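Local coordinates for putative aldehyde dehydrogenase (Burkholderia cenocepacia, PDB 4YWE), which probably oxidises aldehydes to carboxylic acids with NAD or NADP as acceptor, at residues Ala12-Ile16 with Thr42-Gly46; Pro34-Gln38 with Pro365-Tyr370; Ala48-Glu52 with Ala220-His224; Arg76-Arg80 with Phe118-Ala122. One frame throughout, in Å; residues are numbered along the deposited sequence.

Overall arrangement
Contacts 1, 2 and 3 each have a segment in the first 52 residues, in or next to the hairpin of strands 28-33 and 38-44. Its turn makes contact 2, with the loop between strands 354-360 and 374-376; its far end makes contact 1, about 25 Å away between centres. Strand 38-44 then leads into helix 48-63, which forms contact 3 against helix 214-223, about 14 Å from contact 1 and joined to it by a probable H14-D50 hydrogen bond. Contact 4, about 29 Å from contact 3, pairs helices 71-87 and 104-124. Contacts 2 and 3 bring N-terminal residues against parts 327 and 168 residues further on; contact 4, nested inside both, spans 38.

Contact 1. Residues Ala12-Ile16 with Thr42-Gly46; sequences AKHFI and TIARG
The N-terminal edge of the aldehyde dehydrogenase fold is where this contact sits: A12 and the start of strand 14-16 run beside the end of strand 38-44, the second strand of the hairpin 28-33/38-44. Water takes the place of direct backbone pairing. It donates to K13 O at 2.9 Å and accepts from A44 N at 3.0 Å, linking the backbones of the two segments.

The side chain at the centre is A44, whose methyl points at the other segment. It lies over one face of the H14 imidazole, a CH-pi contact with A44 CB 3.7 Å from the ring centroid and 19° off the ring normal, and A44 CB also rests 3.5 Å from A12 O. With CG of H14 anti to its own carbonyl carbon (chi1 -59°), the ring swings across to the hairpin, and its CE1-NE2 side meets the backbone of G46. H14 NE2 comes within 3.4 Å of G46 CA, an approach at the rim of the ring, near its plane. At the other end A12 CB packs 3.4 Å from T42 OG1.

Both ring nitrogens of H14 have further partners: ND1 is in a weak hydrogen bond with T211 N, and NE2 in one with D50 OD2. R45 turns away and forms a salt bridge with E216. With a methyl on one face, a glycine at the rim and polar partners at both nitrogens, the imidazole is probably well fixed in its rotation; the nearby D50 carboxylate could favour a proton on NE2.

Contact 2. Residues Pro34-Gln38 with Pro365-Tyr370; sequences PSDGQ and PESGFY
Y370 and S367 reach back to the 34-38 turn through their first torsions. In Y370, CG stands anti to the carbonyl carbon (chi1 -64°), carrying the phenol to S35; in S367, OG sits between the backbone N and the carbonyl carbon (chi1 52°), pointing at D36. Y370 OH donates to S35 O at 2.5 Å, in the carbonyl plane and on a lone pair. P365, at the start of the type I turn P365-G368, lays its ring against the same oxygen, with P365 CG 3.3 Å from S35 O.

One residue on, D36 O receives two donors from opposite faces of its carbonyl plane: S367 OG at 2.6 Å and, from within its own turn, Q38 NE2 at 3.3 Å. The D36 carboxylate folds back too, OD1 accepting from Q38 N in an Asx turn. F369 N gives a weak bond to P34 O at 3.4 Å, while the F369 ring brings CD2 within 3.9 Å of P34 CB and also touches G37 CA.

The hairpin turn, closed by a G1 beta bulge in which G37 and Q38 both face D33, is thus docked on the loop between strands 354-360 and 374-376, beside the bound calcium ion near P34. Three successive carbonyls, of P34, S35 and D36, accept from the later loop, P34 O only weakly, and with its two donors D36 O is gripped both by its own turn and by S367.

Contact 3. Residues Ala48-Glu52 with Ala220-His224; sequences APDIE and ALARH. With EDO (1,2-ethanediol), chain I.
Helix 48-63 meets the end of helix 214-223 with A48 and A220 CA atoms 5.2 Å apart, I51 and L221 coming next and E52 and H224 more widely spaced, so the backbones diverge from the first turn of helix 48-63 toward the C-terminal end of helix 214-223. At the close end A220 CB faces A48 CA at 3.8 Å. I51 fills the middle: I51 CG1 packs on A220 CB at 3.7 Å, while I51 CG2 reaches L221 CA and, at 4.0 Å, CD2 of the H224 ring.

Beyond the last turn of helix 214-223, H224 reaches back to E52. The glutamate chain bends at chi2 (67°) to bring OE1 toward the imidazole, and H224 NE2 donates to E52 OE1 at 2.7 Å. The nitrogen meets OE1 from above the carboxylate plane, with ring and carboxylate planes 35° apart. H224 ND1 is hydrogen-bonded to G226 N, in the loop that leaves the helix.

A 1,2-ethanediol, probably from the crystallisation liquor, accepts through O2 from A48 N at 3.2 Å and also bonds E216 O, bridging the two helices. Small apolar groups thus set the close end, while the short His-carboxylate bond joins the wide one and, with G226, probably fixes the rotation of the H224 ring.

Contact 4. Residues Arg76-Arg80 with Phe118-Ala122; sequences RVLMR and FEFYA
The flat group meeting the other helix is the F118 ring, whose CD1 lies 4.2 Å from L78 CD2; the leucine methyl approaches obliquely, and the two side chains cross at about a right angle. The Y121 ring carries F120 CD2 over one face, while L78 CD1 comes near the CB and backbone O of Y121, not its ring. Helices 71-87 and 104-124 form a nearly antiparallel pair here, their segment axes 7.8 Å apart and crossing at -161°.

A122 is the small residue at which the backbones close in. A122 CB sits 3.8 Å from L78 CB and lies against the backbone of M79, while F118 CB rests 3.6 Å from L78 O. On the far side of this seam from F118, M79 starts with CG anti to its backbone N (chi1 -173°), then bends at chi2 and chi3 so that its thioether folds over the partner helix.

L78 and Y121 also pack on helix 160-174, and Y121 OH bonds G469 O. E119 pairs with R116 through OE1, and OE2 makes a salt bridge with R76 of the second subunit, whose M79 also packs on this M79, so the helix pair borders a subunit interface. CE of M79 in this chain settles 3.7 Å from E119 O and 3.8 Å from A122 CB.

Contact 1. Residues Ala12-Ile16 with Thr42-Gly46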
loop_
_atom_site.group_PDB
_atom_site.type_symbol
_atom_site.label_atom_id
_atom_site.label_comp_id
_atom_site.label_asym_id
_atom_site.label_seq_id
_atom_site.Cartn_x
_atom_site.Cartn_y
_atom_site.Cartn_z
ATOM N N ALA A 12 7.941 19.027 -41.044
ATOM C CA ALA A 12 9.270 18.451 -40.876
ATOM C C ALA A 12 10.075 19.236 -39.846
ATOM O O ALA A 12 11.190 19.683 -40.123
ATOM C CB ALA A 12 10.005 18.412 -42.207
ATOM N N LYS A 13 9.502 19.406 -38.659
ATOM C CA LYS A 13 10.161 20.147 -37.589
ATOM C C LYS A 13 10.077 19.399 -36.262
ATOM O O LYS A 13 9.233 18.519 -36.086
ATOM C CB LYS A 13 9.543 21.539 -37.437
ATOM C CG LYS A 13 9.573 22.386 -38.698
ATOM C CD LYS A 13 8.872 23.719 -38.484
ATOM C CE LYS A 13 8.735 24.489 -39.790
ATOM N NZ LYS A 13 8.065 25.804 -39.595
ATOM N N HIS A 14 10.960 19.754 -35.334
ATOM C CA HIS A 14 10.900 19.229 -33.977
ATOM C C HIS A 14 9.877 20.017 -33.172
ATOM O O HIS A 14 9.426 21.076 -33.603
ATOM C CB HIS A 14 12.268 19.303 -33.294
ATOM C CG HIS A 14 13.343 18.542 -34.005
ATOM N ND1 HIS A 14 13.250 17.195 -34.268
ATOM C CD2 HIS A 14 14.541 18.942 -34.495
ATOM C CE1 HIS A 14 14.342 16.796 -34.899
ATOM N NE2 HIS A 14 15.140 17.836 -35.047
ATOM N N PHE A 15 9.512 19.502 -32.004
ATOM C CA PHE A 15 8.637 20.234 -31.099
ATOM C C PHE A 15 9.376 20.524 -29.800
ATOM O O PHE A 15 9.356 19.721 -28.869
ATOM C CB PHE A 15 7.351 19.452 -30.827
ATOM C CG PHE A 15 6.318 20.234 -30.066
ATOM C CD1 PHE A 15 5.592 21.235 -30.690
ATOM C CD2 PHE A 15 6.071 19.966 -28.731
ATOM C CE1 PHE A 15 4.641 21.958 -29.995
ATOM C CE2 PHE A 15 5.120 20.685 -28.030
ATOM C CZ PHE A 15 4.403 21.682 -28.664
ATOM N N ILE A 16 10.036 21.676 -29.751
ATOM C CA ILE A 16 10.864 22.042 -28.610
ATOM C C ILE A 16 10.343 23.322 -27.964
ATOM O O ILE A 16 10.067 24.304 -28.655
ATOM C CB ILE A 16 12.338 22.201 -29.029
ATOM C CG1 ILE A 16 12.820 20.954 -29.774
ATOM C CG2 ILE A 16 13.213 22.485 -27.817
ATOM C CD1 ILE A 16 14.235 21.062 -30.304
ATOM N N THR A 42 7.744 14.225 -44.753
ATOM C CA THR A 42 9.117 14.287 -44.260
ATOM C C THR A 42 9.152 14.671 -42.785
ATOM O O THR A 42 8.285 15.402 -42.304
ATOM C CB THR A 42 9.969 15.301 -45.051
ATOM O OG1 THR A 42 9.356 16.596 -44.986
ATOM C CG2 THR A 42 10.112 14.882 -46.509
ATOM N N ILE A 43 10.157 14.175 -42.071
ATOM C CA ILE A 43 10.380 14.566 -40.685
ATOM C C ILE A 43 11.763 15.185 -40.551
ATOM O O ILE A 43 12.640 14.951 -41.383
ATOM C CB ILE A 43 10.220 13.372 -39.723
ATOM C CG1 ILE A 43 11.100 12.202 -40.173
ATOM C CG2 ILE A 43 8.764 12.949 -39.631
ATOM C CD1 ILE A 43 10.999 10.982 -39.280
ATOM N N ALA A 44 11.954 15.975 -39.500
ATOM C CA ALA A 44 13.247 16.587 -39.228
ATOM C C ALA A 44 14.280 15.534 -38.841
ATOM O O ALA A 44 14.019 14.680 -37.992
ATOM C CB ALA A 44 13.119 17.630 -38.127
ATOM N N ARG A 45 15.447 15.594 -39.473
ATOM C CA ARG A 45 16.543 14.695 -39.135
ATOM C C ARG A 45 17.282 15.226 -37.910
ATOM O O ARG A 45 18.255 15.971 -38.032
ATOM C CB ARG A 45 17.501 14.535 -40.317
ATOM C CG ARG A 45 18.638 13.557 -40.069
ATOM C CD ARG A 45 19.501 13.382 -41.309
ATOM N NE ARG A 45 20.606 12.457 -41.074
ATOM C CZ ARG A 45 21.454 12.052 -42.013
ATOM N NH1 ARG A 45 21.326 12.490 -43.259
ATOM N NH2 ARG A 45 22.432 11.210 -41.707
ATOM N N GLY A 46 16.806 14.843 -36.730
ATOM C CA GLY A 46 17.347 15.354 -35.486
ATOM C C GLY A 46 18.759 14.912 -35.167
ATOM O O GLY A 46 19.125 13.755 -35.374
HETATM O O HOH W 1 9.617 16.121 -37.680
#

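Contact 2. Residues Pro34-Gln38 with Pro365-Tyr370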
loop_
_atom_site.group_PDB
_atom_site.type_symbol
_atom_site.label_atom_id
_atom_site.label_comp_id
_atom_site.label_asym_id
_atom_site.label_seq_id
_atom_site.Cartn_x
_atom_site.Cartn_y
_atom_site.Cartn_z
ATOM N N PRO A 34 3.826 2.321 -45.968
ATOM C CA PRO A 34 4.205 0.935 -46.262
ATOM C C PRO A 34 3.155 0.170 -47.068
ATOM O O PRO A 34 3.425 -0.942 -47.520
ATOM C CB PRO A 34 4.374 0.319 -44.872
ATOM C CG PRO A 34 3.484 1.124 -43.999
ATOM C CD PRO A 34 3.526 2.522 -44.539
ATOM N N SER A 35 1.977 0.760 -47.246
ATOM C CA SER A 35 0.928 0.129 -48.040
ATOM C C SER A 35 1.269 0.169 -49.527
ATOM O O SER A 35 0.890 -0.728 -50.280
ATOM C CB SER A 35 -0.421 0.804 -47.785
ATOM O OG SER A 35 -0.918 0.476 -46.499
ATOM N N ASP A 36 1.983 1.210 -49.944
ATOM C CA ASP A 36 2.409 1.338 -51.334
ATOM C C ASP A 36 3.917 1.559 -51.439
ATOM O O ASP A 36 4.478 1.568 -52.535
ATOM C CB ASP A 36 1.654 2.478 -52.029
ATOM C CG ASP A 36 1.658 3.766 -51.222
ATOM O OD1 ASP A 36 2.630 4.013 -50.478
ATOM O OD2 ASP A 36 0.682 4.538 -51.336
ATOM N N GLY A 37 4.566 1.741 -50.291
ATOM C CA GLY A 37 6.004 1.930 -50.244
ATOM C C GLY A 37 6.469 3.266 -50.790
ATOM O O GLY A 37 7.624 3.412 -51.188
ATOM N N GLN A 38 5.571 4.247 -50.798
ATOM C CA GLN A 38 5.874 5.554 -51.370
ATOM C C GLN A 38 5.954 6.646 -50.306
ATOM O O GLN A 38 5.166 6.659 -49.361
ATOM C CB GLN A 38 4.823 5.930 -52.419
ATOM C CG GLN A 38 4.698 4.928 -53.552
ATOM C CD GLN A 38 6.019 4.672 -54.248
ATOM O OE1 GLN A 38 6.765 5.603 -54.552
ATOM N NE2 GLN A 38 6.318 3.403 -54.501
ATOM N N PRO A 365 -0.915 -3.201 -53.662
ATOM C CA PRO A 365 0.267 -2.660 -54.346
ATOM C C PRO A 365 1.484 -3.580 -54.294
ATOM O O PRO A 365 1.842 -4.077 -53.226
ATOM C CB PRO A 365 0.540 -1.361 -53.586
ATOM C CG PRO A 365 -0.797 -0.941 -53.095
ATOM C CD PRO A 365 -1.513 -2.214 -52.745
ATOM N N GLU A 366 2.105 -3.800 -55.448
ATOM C CA GLU A 366 3.277 -4.663 -55.543
ATOM C C GLU A 366 4.474 -4.045 -54.829
ATOM O O GLU A 366 5.309 -4.754 -54.269
ATOM C CB GLU A 366 3.622 -4.936 -57.009
ATOM N N SER A 367 4.546 -2.718 -54.849
ATOM C CA SER A 367 5.646 -1.997 -54.219
ATOM C C SER A 367 5.510 -1.985 -52.698
ATOM O O SER A 367 6.439 -1.603 -51.986
ATOM C CB SER A 367 5.718 -0.565 -54.753
ATOM O OG SER A 367 4.457 0.077 -54.659
ATOM N N GLY A 368 4.347 -2.400 -52.207
ATOM C CA GLY A 368 4.117 -2.494 -50.778
ATOM C C GLY A 368 4.881 -3.647 -50.156
ATOM O O GLY A 368 5.360 -4.534 -50.861
ATOM N N PHE A 369 4.994 -3.635 -48.833
ATOM C CA PHE A 369 5.735 -4.670 -48.122
ATOM C C PHE A 369 4.779 -5.643 -47.440
ATOM O O PHE A 369 4.662 -5.661 -46.214
ATOM C CB PHE A 369 6.679 -4.039 -47.097
ATOM C CG PHE A 369 7.331 -2.776 -47.578
ATOM C CD1 PHE A 369 8.347 -2.820 -48.520
ATOM C CD2 PHE A 369 6.927 -1.543 -47.092
ATOM C CE1 PHE A 369 8.947 -1.657 -48.967
ATOM C CE2 PHE A 369 7.525 -0.378 -47.534
ATOM C CZ PHE A 369 8.536 -0.434 -48.473
ATOM N N TYR A 370 4.101 -6.456 -48.245
ATOM C CA TYR A 370 3.065 -7.344 -47.733
ATOM C C TYR A 370 3.597 -8.737 -47.412
ATOM O O TYR A 370 4.396 -9.303 -48.159
ATOM C CB TYR A 370 1.913 -7.436 -48.735
ATOM C CG TYR A 370 1.203 -6.118 -48.939
ATOM C CD1 TYR A 370 0.203 -5.704 -48.069
ATOM C CD2 TYR A 370 1.541 -5.279 -49.993
ATOM C CE1 TYR A 370 -0.444 -4.498 -48.245
ATOM C CE2 TYR A 370 0.897 -4.068 -50.179
ATOM C CZ TYR A 370 -0.095 -3.684 -49.301
ATOM O OH TYR A 370 -0.738 -2.482 -49.478
#

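Contact 3. Residues Ala48-Glu52 with Ala220-His224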
loop_
_atom_site.group_PDB
_atom_site.type_symbol
_atom_site.label_atom_id
_atom_site.label_comp_id
_atom_site.label_asym_id
_atom_site.label_seq_id
_atom_site.Cartn_x
_atom_site.Cartn_y
_atom_site.Cartn_z
ATOM N N ALA A 48 22.411 15.898 -32.384
ATOM C CA ALA A 48 22.787 16.234 -31.010
ATOM C C ALA A 48 22.388 17.651 -30.564
ATOM O O ALA A 48 21.924 17.818 -29.435
ATOM C CB ALA A 48 24.292 16.030 -30.818
ATOM N N PRO A 49 22.575 18.676 -31.423
ATOM C CA PRO A 49 22.132 20.001 -30.968
ATOM C C PRO A 49 20.630 20.081 -30.694
ATOM O O PRO A 49 20.215 20.792 -29.776
ATOM C CB PRO A 49 22.514 20.916 -32.134
ATOM C CG PRO A 49 23.642 20.224 -32.796
ATOM C CD PRO A 49 23.325 18.765 -32.691
ATOM N N ASP A 50 19.835 19.359 -31.478
ATOM C CA ASP A 50 18.388 19.339 -31.293
ATOM C C ASP A 50 18.019 18.703 -29.956
ATOM O O ASP A 50 17.111 19.168 -29.267
ATOM C CB ASP A 50 17.713 18.588 -32.441
ATOM C CG ASP A 50 18.056 19.169 -33.798
ATOM O OD1 ASP A 50 18.165 20.409 -33.905
ATOM O OD2 ASP A 50 18.223 18.387 -34.756
ATOM N N ILE A 51 18.731 17.638 -29.597
ATOM C CA ILE A 51 18.520 16.967 -28.321
ATOM C C ILE A 51 18.898 17.904 -27.178
ATOM O O ILE A 51 18.214 17.955 -26.155
ATOM C CB ILE A 51 19.316 15.649 -28.247
ATOM C CG1 ILE A 51 18.733 14.622 -29.220
ATOM C CG2 ILE A 51 19.303 15.088 -26.833
ATOM C CD1 ILE A 51 17.312 14.208 -28.896
ATOM N N GLU A 52 19.983 18.651 -27.364
ATOM C CA GLU A 52 20.449 19.606 -26.363
ATOM C C GLU A 52 19.372 20.635 -26.027
ATOM O O GLU A 52 19.139 20.942 -24.859
ATOM C CB GLU A 52 21.715 20.315 -26.849
ATOM C CG GLU A 52 22.218 21.406 -25.915
ATOM C CD GLU A 52 22.728 20.860 -24.596
ATOM O OE1 GLU A 52 23.274 19.736 -24.588
ATOM O OE2 GLU A 52 22.582 21.552 -23.567
ATOM N N ALA A 220 22.001 10.400 -29.141
ATOM C CA ALA A 220 22.278 11.671 -28.480
ATOM C C ALA A 220 21.470 11.809 -27.192
ATOM O O ALA A 220 21.933 12.400 -26.217
ATOM C CB ALA A 220 21.981 12.832 -29.419
ATOM N N LEU A 221 20.261 11.259 -27.197
ATOM C CA LEU A 221 19.416 11.264 -26.011
ATOM C C LEU A 221 20.037 10.387 -24.929
ATOM O O LEU A 221 20.179 10.806 -23.781
ATOM C CB LEU A 221 18.001 10.782 -26.358
ATOM C CG LEU A 221 16.906 10.787 -25.283
ATOM C CD1 LEU A 221 15.544 10.991 -25.923
ATOM C CD2 LEU A 221 16.906 9.499 -24.469
ATOM N N ALA A 222 20.416 9.172 -25.311
ATOM C CA ALA A 222 20.948 8.193 -24.369
ATOM C C ALA A 222 22.278 8.640 -23.764
ATOM O O ALA A 222 22.621 8.245 -22.649
ATOM C CB ALA A 222 21.108 6.842 -25.053
ATOM N N ARG A 223 23.019 9.467 -24.498
ATOM C CA ARG A 223 24.312 9.958 -24.030
ATOM C C ARG A 223 24.191 11.216 -23.174
ATOM O O ARG A 223 25.114 11.560 -22.435
ATOM C CB ARG A 223 25.237 10.253 -25.212
ATOM C CG ARG A 223 25.606 9.057 -26.071
ATOM C CD ARG A 223 26.576 9.489 -27.161
ATOM N NE ARG A 223 26.685 8.516 -28.243
ATOM C CZ ARG A 223 27.584 7.540 -28.282
ATOM N NH1 ARG A 223 28.457 7.398 -27.295
ATOM N NH2 ARG A 223 27.610 6.703 -29.312
ATOM N N HIS A 224 23.060 11.906 -23.279
ATOM C CA HIS A 224 22.922 13.224 -22.666
ATOM C C HIS A 224 22.886 13.152 -21.141
ATOM O O HIS A 224 22.074 12.424 -20.569
ATOM C CB HIS A 224 21.667 13.928 -23.183
ATOM C CG HIS A 224 21.755 15.421 -23.134
ATOM N ND1 HIS A 224 21.640 16.135 -21.961
ATOM C CD2 HIS A 224 21.959 16.334 -24.112
ATOM C CE1 HIS A 224 21.766 17.425 -22.219
ATOM N NE2 HIS A 224 21.959 17.573 -23.518
HETATM C C1 EDO I . 24.548 12.535 -32.512
HETATM O O1 EDO I . 24.142 11.214 -32.136
HETATM C C2 EDO I . 23.937 12.894 -33.862
HETATM O O2 EDO I . 24.369 14.203 -34.250
#

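Contact 4. Residues Arg76-Arg80 with Phe118-Ala122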
loop_
_atom_site.group_PDB
_atom_site.type_symbol
_atom_site.label_atom_id
_atom_site.label_comp_id
_atom_site.label_asym_id
_atom_site.label_seq_id
_atom_site.Cartn_x
_atom_site.Cartn_y
_atom_site.Cartn_z
ATOM N N ARG A 76 -5.546 17.054 -14.161
ATOM C CA ARG A 76 -6.554 17.715 -14.986
ATOM C C ARG A 76 -6.034 17.966 -16.396
ATOM O O ARG A 76 -6.784 17.876 -17.364
ATOM C CB ARG A 76 -6.997 19.032 -14.347
ATOM C CG ARG A 76 -7.766 18.860 -13.051
ATOM C CD ARG A 76 -8.313 20.186 -12.541
ATOM N NE ARG A 76 -8.813 20.063 -11.175
ATOM C CZ ARG A 76 -8.108 20.377 -10.093
ATOM N NH1 ARG A 76 -6.875 20.846 -10.216
ATOM N NH2 ARG A 76 -8.639 20.228 -8.887
ATOM N N VAL A 77 -4.748 18.284 -16.502
ATOM C CA VAL A 77 -4.118 18.499 -17.799
ATOM C C VAL A 77 -4.186 17.219 -18.626
ATOM O O VAL A 77 -4.554 17.244 -19.801
ATOM C CB VAL A 77 -2.663 18.974 -17.643
ATOM C CG1 VAL A 77 -1.952 18.961 -18.989
ATOM C CG2 VAL A 77 -2.626 20.364 -17.029
ATOM N N LEU A 78 -3.839 16.100 -17.999
ATOM C CA LEU A 78 -3.877 14.807 -18.668
ATOM C C LEU A 78 -5.308 14.400 -19.008
ATOM O O LEU A 78 -5.549 13.753 -20.026
ATOM C CB LEU A 78 -3.215 13.736 -17.801
ATOM C CG LEU A 78 -1.698 13.866 -17.646
ATOM C CD1 LEU A 78 -1.160 12.796 -16.709
ATOM C CD2 LEU A 78 -1.017 13.787 -19.004
ATOM N N MET A 79 -6.253 14.784 -18.156
ATOM C CA MET A 79 -7.657 14.472 -18.396
ATOM C C MET A 79 -8.185 15.250 -19.596
ATOM O O MET A 79 -8.899 14.700 -20.433
ATOM C CB MET A 79 -8.505 14.773 -17.161
ATOM C CG MET A 79 -9.944 14.299 -17.289
ATOM S SD MET A 79 -10.049 12.528 -17.623
ATOM C CE MET A 79 -9.780 11.860 -15.984
ATOM N N ARG A 80 -7.831 16.528 -19.677
ATOM C CA ARG A 80 -8.209 17.346 -20.826
ATOM C C ARG A 80 -7.591 16.783 -22.099
ATOM O O ARG A 80 -8.242 16.723 -23.141
ATOM C CB ARG A 80 -7.783 18.803 -20.629
ATOM C CG ARG A 80 -8.712 19.606 -19.734
ATOM C CD ARG A 80 -8.387 21.092 -19.782
ATOM N NE ARG A 80 -7.110 21.402 -19.144
ATOM C CZ ARG A 80 -6.972 21.700 -17.856
ATOM N NH1 ARG A 80 -8.035 21.729 -17.063
ATOM N NH2 ARG A 80 -5.773 21.968 -17.358
ATOM N N PHE A 118 -4.069 8.284 -20.835
ATOM C CA PHE A 118 -4.108 9.628 -20.274
ATOM C C PHE A 118 -5.228 9.765 -19.246
ATOM O O PHE A 118 -5.061 10.434 -18.230
ATOM C CB PHE A 118 -4.269 10.666 -21.387
ATOM C CG PHE A 118 -3.046 10.819 -22.249
ATOM C CD1 PHE A 118 -1.780 10.712 -21.699
ATOM C CD2 PHE A 118 -3.163 11.059 -23.607
ATOM C CE1 PHE A 118 -0.651 10.849 -22.486
ATOM C CE2 PHE A 118 -2.037 11.198 -24.400
ATOM C CZ PHE A 118 -0.779 11.091 -23.839
ATOM N N GLU A 119 -6.359 9.120 -19.509
ATOM C CA GLU A 119 -7.484 9.133 -18.578
ATOM C C GLU A 119 -7.125 8.451 -17.261
ATOM O O GLU A 119 -7.415 8.969 -16.179
ATOM C CB GLU A 119 -8.703 8.445 -19.197
ATOM C CG GLU A 119 -9.916 8.403 -18.285
ATOM C CD GLU A 119 -11.051 7.576 -18.858
ATOM O OE1 GLU A 119 -10.784 6.464 -19.363
ATOM O OE2 GLU A 119 -12.209 8.038 -18.805
ATOM N N PHE A 120 -6.493 7.287 -17.364
ATOM C CA PHE A 120 -6.122 6.499 -16.195
ATOM C C PHE A 120 -5.116 7.244 -15.326
ATOM O O PHE A 120 -5.303 7.371 -14.117
ATOM C CB PHE A 120 -5.550 5.144 -16.626
ATOM C CG PHE A 120 -5.126 4.266 -15.480
ATOM C CD1 PHE A 120 -6.058 3.512 -14.784
ATOM C CD2 PHE A 120 -3.795 4.184 -15.108
ATOM C CE1 PHE A 120 -5.669 2.699 -13.734
ATOM C CE2 PHE A 120 -3.399 3.374 -14.059
ATOM C CZ PHE A 120 -4.337 2.632 -13.371
ATOM N N TYR A 121 -4.056 7.745 -15.950
ATOM C CA TYR A 121 -2.981 8.398 -15.212
ATOM C C TYR A 121 -3.401 9.764 -14.678
ATOM O O TYR A 121 -2.825 10.260 -13.711
ATOM C CB TYR A 121 -1.736 8.521 -16.094
ATOM C CG TYR A 121 -0.975 7.219 -16.206
ATOM C CD1 TYR A 121 -0.685 6.469 -15.074
ATOM C CD2 TYR A 121 -0.573 6.726 -17.440
ATOM C CE1 TYR A 121 0.003 5.277 -15.161
ATOM C CE2 TYR A 121 0.116 5.528 -17.539
ATOM C CZ TYR A 121 0.400 4.810 -16.396
ATOM O OH TYR A 121 1.082 3.619 -16.483
ATOM N N ALA A 122 -4.410 10.360 -15.302
ATOM C CA ALA A 122 -4.957 11.626 -14.830
ATOM C C ALA A 122 -5.508 11.470 -13.420
ATOM O O ALA A 122 -5.366 12.361 -12.584
ATOM C CB ALA A 122 -6.043 12.124 -15.770
#